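Local coordinates for aminotransferase, class I (Staphylococcus aureus, PDB 2O1B), which probably catalyses the pyridoxal-5'-phosphate-dependent transfer of amino groups between amino acids and 2-oxo acids, as an aspartate-type aminotransferase, at residues 23-28 and 150-155; 123-128 and 184-189. All blocks are in the same frame, centred on the assembly; numbering follows the deposited sequence.

Contact 1 of 2, residues 23-28 and 150-155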
loop_
_atom_site.group_PDB
_atom_site.type_symbol
_atom_site.label_atom_id
_atom_site.label_comp_id
_atom_site.label_asym_id
_atom_site.label_seq_id
_atom_site.Cartn_x
_atom_site.Cartn_y
_atom_site.Cartn_z
ATOM N N SER A 23 -14.261 13.251 0.519
ATOM C CA SER A 23 -15.396 12.327 0.489
ATOM C C SER A 23 -16.016 12.188 1.875
ATOM O O SER A 23 -15.313 12.295 2.882
ATOM C CB SER A 23 -14.950 10.953 -0.000
ATOM O OG SER A 23 -14.174 10.310 0.986
ATOM N N ASN A 24 -17.323 11.940 1.916
ATOM C CA ASN A 24 -18.031 11.712 3.179
ATOM C C ASN A 24 -17.376 10.607 3.999
ATOM O O ASN A 24 -17.155 10.762 5.200
ATOM C CB ASN A 24 -19.512 11.385 2.930
ATOM C CG ASN A 24 -20.333 12.610 2.547
ATOM O OD1 ASN A 24 -19.818 13.731 2.484
ATOM N ND2 ASN A 24 -21.623 12.400 2.294
ATOM N N LYS A 25 -17.049 9.507 3.326
ATOM C CA LYS A 25 -16.454 8.323 3.944
ATOM C C LYS A 25 -15.171 8.653 4.705
ATOM O O LYS A 25 -14.952 8.166 5.812
ATOM C CB LYS A 25 -16.148 7.290 2.853
ATOM C CG LYS A 25 -16.133 5.846 3.302
ATOM C CD LYS A 25 -15.659 4.964 2.161
ATOM C CE LYS A 25 -16.576 3.772 1.961
ATOM N NZ LYS A 25 -17.854 4.134 1.285
ATOM N N LEU A 26 -14.333 9.489 4.101
ATOM C CA LEU A 26 -13.026 9.802 4.653
ATOM C C LEU A 26 -13.169 10.839 5.759
ATOM O O LEU A 26 -12.444 10.802 6.754
ATOM C CB LEU A 26 -12.101 10.293 3.543
ATOM C CG LEU A 26 -10.585 10.211 3.725
ATOM C CD1 LEU A 26 -10.132 8.815 4.140
ATOM C CD2 LEU A 26 -9.901 10.650 2.436
ATOM N N ALA A 27 -14.137 11.735 5.579
ATOM C CA ALA A 27 -14.470 12.768 6.556
ATOM C C ALA A 27 -14.862 12.177 7.907
ATOM O O ALA A 27 -14.584 12.764 8.959
ATOM C CB ALA A 27 -15.599 13.643 6.021
ATOM N N ASN A 28 -15.520 11.022 7.872
ATOM C CA ASN A 28 -15.928 10.321 9.091
ATOM C C ASN A 28 -14.755 9.893 9.962
ATOM O O ASN A 28 -14.891 9.817 11.179
ATOM C CB ASN A 28 -16.781 9.097 8.757
ATOM C CG ASN A 28 -18.264 9.383 8.828
ATOM O OD1 ASN A 28 -18.808 10.132 8.016
ATOM N ND2 ASN A 28 -18.930 8.783 9.806
ATOM N N VAL A 150 -12.866 -0.487 9.326
ATOM C CA VAL A 150 -14.314 -0.721 9.436
ATOM C C VAL A 150 -15.101 0.399 8.736
ATOM O O VAL A 150 -16.003 0.128 7.929
ATOM C CB VAL A 150 -14.766 -0.876 10.905
ATOM C CG1 VAL A 150 -16.236 -1.210 10.964
ATOM C CG2 VAL A 150 -13.949 -1.964 11.611
ATOM N N LEU A 151 -14.738 1.653 9.022
ATOM C CA LEU A 151 -15.425 2.821 8.456
ATOM C C LEU A 151 -15.226 2.934 6.955
ATOM O O LEU A 151 -16.120 3.386 6.238
ATOM C CB LEU A 151 -14.978 4.126 9.143
ATOM C CG LEU A 151 -15.349 4.323 10.610
ATOM C CD1 LEU A 151 -14.810 5.639 11.137
ATOM C CD2 LEU A 151 -16.883 4.278 10.816
ATOM N N LEU A 152 -14.049 2.532 6.481
ATOM C CA LEU A 152 -13.764 2.556 5.046
ATOM C C LEU A 152 -14.622 1.554 4.283
ATOM O O LEU A 152 -14.807 1.696 3.079
ATOM C CB LEU A 152 -12.279 2.291 4.769
ATOM C CG LEU A 152 -11.356 3.500 4.986
ATOM C CD1 LEU A 152 -9.869 3.074 5.039
ATOM C CD2 LEU A 152 -11.598 4.572 3.921
ATOM N N ALA A 153 -15.126 0.547 4.998
ATOM C CA ALA A 153 -16.013 -0.475 4.433
ATOM C C ALA A 153 -17.491 -0.269 4.791
ATOM O O ALA A 153 -18.307 -1.173 4.603
ATOM C CB ALA A 153 -15.554 -1.856 4.888
ATOM N N ASP A 154 -17.830 0.914 5.304
ATOM C CA ASP A 154 -19.196 1.254 5.750
ATOM C C ASP A 154 -19.754 0.295 6.807
ATOM O O ASP A 154 -20.974 0.121 6.927
ATOM C CB ASP A 154 -20.166 1.362 4.567
ATOM C CG ASP A 154 -19.829 2.512 3.631
ATOM O OD1 ASP A 154 -19.243 2.247 2.558
ATOM O OD2 ASP A 154 -20.150 3.677 3.967
ATOM N N GLY A 155 -18.867 -0.329 7.575
ATOM C CA GLY A 155 -19.289 -1.207 8.650
ATOM C C GLY A 155 -19.626 -0.410 9.890
ATOM O O GLY A 155 -19.389 0.800 9.941
#

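Contact 2 of 2, residues 123-128 and 184-189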
loop_
_atom_site.group_PDB
_atom_site.type_symbol
_atom_site.label_atom_id
_atom_site.label_comp_id
_atom_site.label_asym_id
_atom_site.label_seq_id
_atom_site.Cartn_x
_atom_site.Cartn_y
_atom_site.Cartn_z
ATOM N N VAL A 123 -6.217 -2.899 7.955
ATOM C CA VAL A 123 -7.273 -1.925 7.606
ATOM C C VAL A 123 -8.047 -2.334 6.333
ATOM O O VAL A 123 -9.160 -1.862 6.101
ATOM C CB VAL A 123 -6.780 -0.422 7.574
ATOM C CG1 VAL A 123 -6.016 -0.035 8.852
ATOM C CG2 VAL A 123 -5.942 -0.147 6.386
ATOM N N ALA A 124 -7.472 -3.235 5.533
ATOM C CA ALA A 124 -8.118 -3.733 4.306
ATOM C C ALA A 124 -9.195 -4.794 4.558
ATOM O O ALA A 124 -10.188 -4.865 3.812
ATOM C CB ALA A 124 -7.066 -4.249 3.313
ATOM N N VAL A 125 -9.026 -5.582 5.626
ATOM C CA VAL A 125 -9.885 -6.743 5.889
ATOM C C VAL A 125 -11.382 -6.445 5.791
ATOM O O VAL A 125 -12.096 -7.193 5.133
ATOM C CB VAL A 125 -9.583 -7.474 7.253
ATOM C CG1 VAL A 125 -10.598 -8.582 7.489
ATOM C CG2 VAL A 125 -8.174 -8.078 7.275
ATOM N N PRO A 126 -11.877 -5.379 6.455
ATOM C CA PRO A 126 -13.337 -5.196 6.349
ATOM C C PRO A 126 -13.822 -4.962 4.923
ATOM O O PRO A 126 -14.880 -5.477 4.540
ATOM C CB PRO A 126 -13.590 -3.969 7.220
ATOM C CG PRO A 126 -12.413 -3.962 8.196
ATOM C CD PRO A 126 -11.276 -4.364 7.342
ATOM N N THR A 127 -13.074 -4.181 4.146
ATOM C CA THR A 127 -13.434 -3.914 2.749
ATOM C C THR A 127 -13.573 -5.229 1.980
ATOM O O THR A 127 -14.483 -5.379 1.144
ATOM C CB THR A 127 -12.399 -2.968 2.061
ATOM O OG1 THR A 127 -12.629 -1.623 2.496
ATOM C CG2 THR A 127 -12.514 -3.003 0.542
ATOM N N CYS A 128 -12.680 -6.169 2.303
ATOM C CA CYS A 128 -12.636 -7.489 1.678
ATOM C C CYS A 128 -13.696 -8.473 2.138
ATOM O O CYS A 128 -14.068 -9.362 1.375
ATOM C CB CYS A 128 -11.275 -8.123 1.899
ATOM S SG CYS A 128 -9.970 -7.166 1.179
ATOM N N LEU A 184 -17.414 -9.586 11.765
ATOM C CA LEU A 184 -15.974 -9.570 11.958
ATOM C C LEU A 184 -15.607 -9.140 13.377
ATOM O O LEU A 184 -16.268 -8.275 13.973
ATOM C CB LEU A 184 -15.310 -8.646 10.928
ATOM C CG LEU A 184 -13.782 -8.627 10.810
ATOM C CD1 LEU A 184 -13.224 -9.960 10.304
ATOM C CD2 LEU A 184 -13.376 -7.512 9.881
ATOM N N ILE A 185 -14.551 -9.762 13.900
ATOM C CA ILE A 185 -14.008 -9.470 15.222
ATOM C C ILE A 185 -12.488 -9.359 15.163
ATOM O O ILE A 185 -11.811 -10.261 14.682
ATOM C CB ILE A 185 -14.377 -10.574 16.235
ATOM C CG1 ILE A 185 -15.899 -10.724 16.324
ATOM C CG2 ILE A 185 -13.786 -10.269 17.618
ATOM C CD1 ILE A 185 -16.344 -11.800 17.269
ATOM N N TYR A 186 -11.954 -8.249 15.658
ATOM C CA TYR A 186 -10.508 -8.144 15.832
ATOM C C TYR A 186 -10.116 -8.596 17.221
ATOM O O TYR A 186 -10.780 -8.258 18.212
ATOM C CB TYR A 186 -10.021 -6.719 15.611
ATOM C CG TYR A 186 -9.973 -6.314 14.174
ATOM C CD1 TYR A 186 -11.138 -6.073 13.462
ATOM C CD2 TYR A 186 -8.755 -6.166 13.515
ATOM C CE1 TYR A 186 -11.097 -5.695 12.128
ATOM C CE2 TYR A 186 -8.708 -5.776 12.183
ATOM C CZ TYR A 186 -9.880 -5.545 11.497
ATOM O OH TYR A 186 -9.838 -5.155 10.169
ATOM N N LEU A 187 -9.035 -9.365 17.283
ATOM C CA LEU A 187 -8.440 -9.745 18.548
ATOM C C LEU A 187 -6.961 -9.429 18.438
ATOM O O LEU A 187 -6.411 -9.446 17.345
ATOM C CB LEU A 187 -8.670 -11.233 18.844
ATOM C CG LEU A 187 -10.132 -11.644 19.130
ATOM C CD1 LEU A 187 -10.266 -13.134 19.342
ATOM C CD2 LEU A 187 -10.715 -10.874 20.331
ATOM N N THR A 188 -6.337 -9.127 19.570
ATOM C CA THR A 188 -4.942 -8.699 19.610
ATOM C C THR A 188 -4.311 -9.193 20.904
ATOM O O THR A 188 -4.574 -8.635 21.969
ATOM C CB THR A 188 -4.838 -7.147 19.592
ATOM O OG1 THR A 188 -5.834 -6.591 18.719
ATOM C CG2 THR A 188 -3.453 -6.696 19.162
ATOM N N TYR A 189 -3.506 -10.250 20.801
ATOM C CA TYR A 189 -2.743 -10.807 21.911
ATOM C C TYR A 189 -1.338 -11.196 21.443
ATOM O O TYR A 189 -1.182 -12.047 20.570
ATOM C CB TYR A 189 -3.469 -11.994 22.571
ATOM C CG TYR A 189 -4.796 -11.559 23.145
ATOM C CD1 TYR A 189 -5.976 -11.731 22.427
ATOM C CD2 TYR A 189 -4.856 -10.899 24.376
ATOM C CE1 TYR A 189 -7.203 -11.291 22.942
ATOM C CE2 TYR A 189 -6.056 -10.443 24.887
ATOM C CZ TYR A 189 -7.226 -10.647 24.172
ATOM O OH TYR A 189 -8.408 -10.200 24.692
#

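Contact 1 of 2, residues 23-28 and 150-155
K25 reaches from the short N-terminal helix 24-27 across the end of helix 146-152 and turns its ammonium group onto the carboxylate of D154. The salt bridge, 2.7 Å from K25 NZ to D154 OD1, uses the syn side of the carboxylate, with the nitrogen 19° out of its plane, and the two side chains cross at about a right angle. With CG set anti to the backbone N (chi1 -153°), the lysine extends past the last carbonyls of the helix, its CG 3.8 Å from L151 O, and then bends at its last two torsions. D154, with positive phi, is the C-prime residue of the Schellman motif that ends the helix, in which G155 N bonds to V150 O and D154 N to L151 O. The apolar part of the contact is loose: L26 CD1 meets L152 CD2 at 4.5 Å. L151 CD1 lies near the backbone carbonyl of N28. On the lysine's own segment S23 caps the helix, its OG accepting from L26 N and also hydrogen-bonded to T127 O of the second subunit. Helix 146-152 in turn is flanked by strands 135-140 and 156-161 through V150, and A153, just past its end, packs on P126 and T127 of helix 118-129.

Contact 2 of 2, residues 123-128 and 184-189
P126 brings CG and CD up to the hydroxyl end of Y186, CG at the ring edge near its plane and the two side chains at about a right angle. This is helix-on-sheet packing in the large domain of a fold-type I aminotransferase: helix segment 123-128 runs nearly antiparallel, at 166°, to strand segment 184-187 of the mixed seven-stranded sheet, their axes 10.4 Å apart. The proline also marks a kink, since the backbone N atoms of 126 and 127 make no bond to the preceding turn. Beside it V125 points toward the strand; its CG1, anti to the backbone N (chi1 175°), is the branch that meets the leucine, 3.8 Å from L184 CD2. That same methyl of L184 lies 4.0 Å from P126 CG, so one leucine branch serves both helix residues. V218 of the adjacent strand 216-220 touches V125 and L184 alike and widens the apolar patch. Farther along 184-189, T188 OG1 bonds to Y146 OH, while the Y186 ring stacks with that of Y146. L122 O lies one turn before P126, which has no N-H to give it; the buried Y186 OH hydrogen-bonds to that carbonyl instead, with P126 CD 3.3 Å from the same OH.

Helix 118-129 is the element the two contacts have in common: P126 takes part in both, facing strand 182-187 in contact 2 and the end of helix 146-152 from contact 1, where T127 joins it. The centres lie about 15 Å apart, yet the segments touch, with A153 CB 3.5 Å from T127 N and V150 N 3.7 Å from P126 CG. Each contact also borders the second subunit, where S23 and L26 of one copy meet T127 and C128 of the other, so the N-terminal helix of contact 1 packs on the helix of contact 2 across the dimer. Contact 2 lies nearer the active site: T188 lines the pyridoxal-5'-phosphate pocket, and the Y186 side chain is about 8 Å from the cofactor.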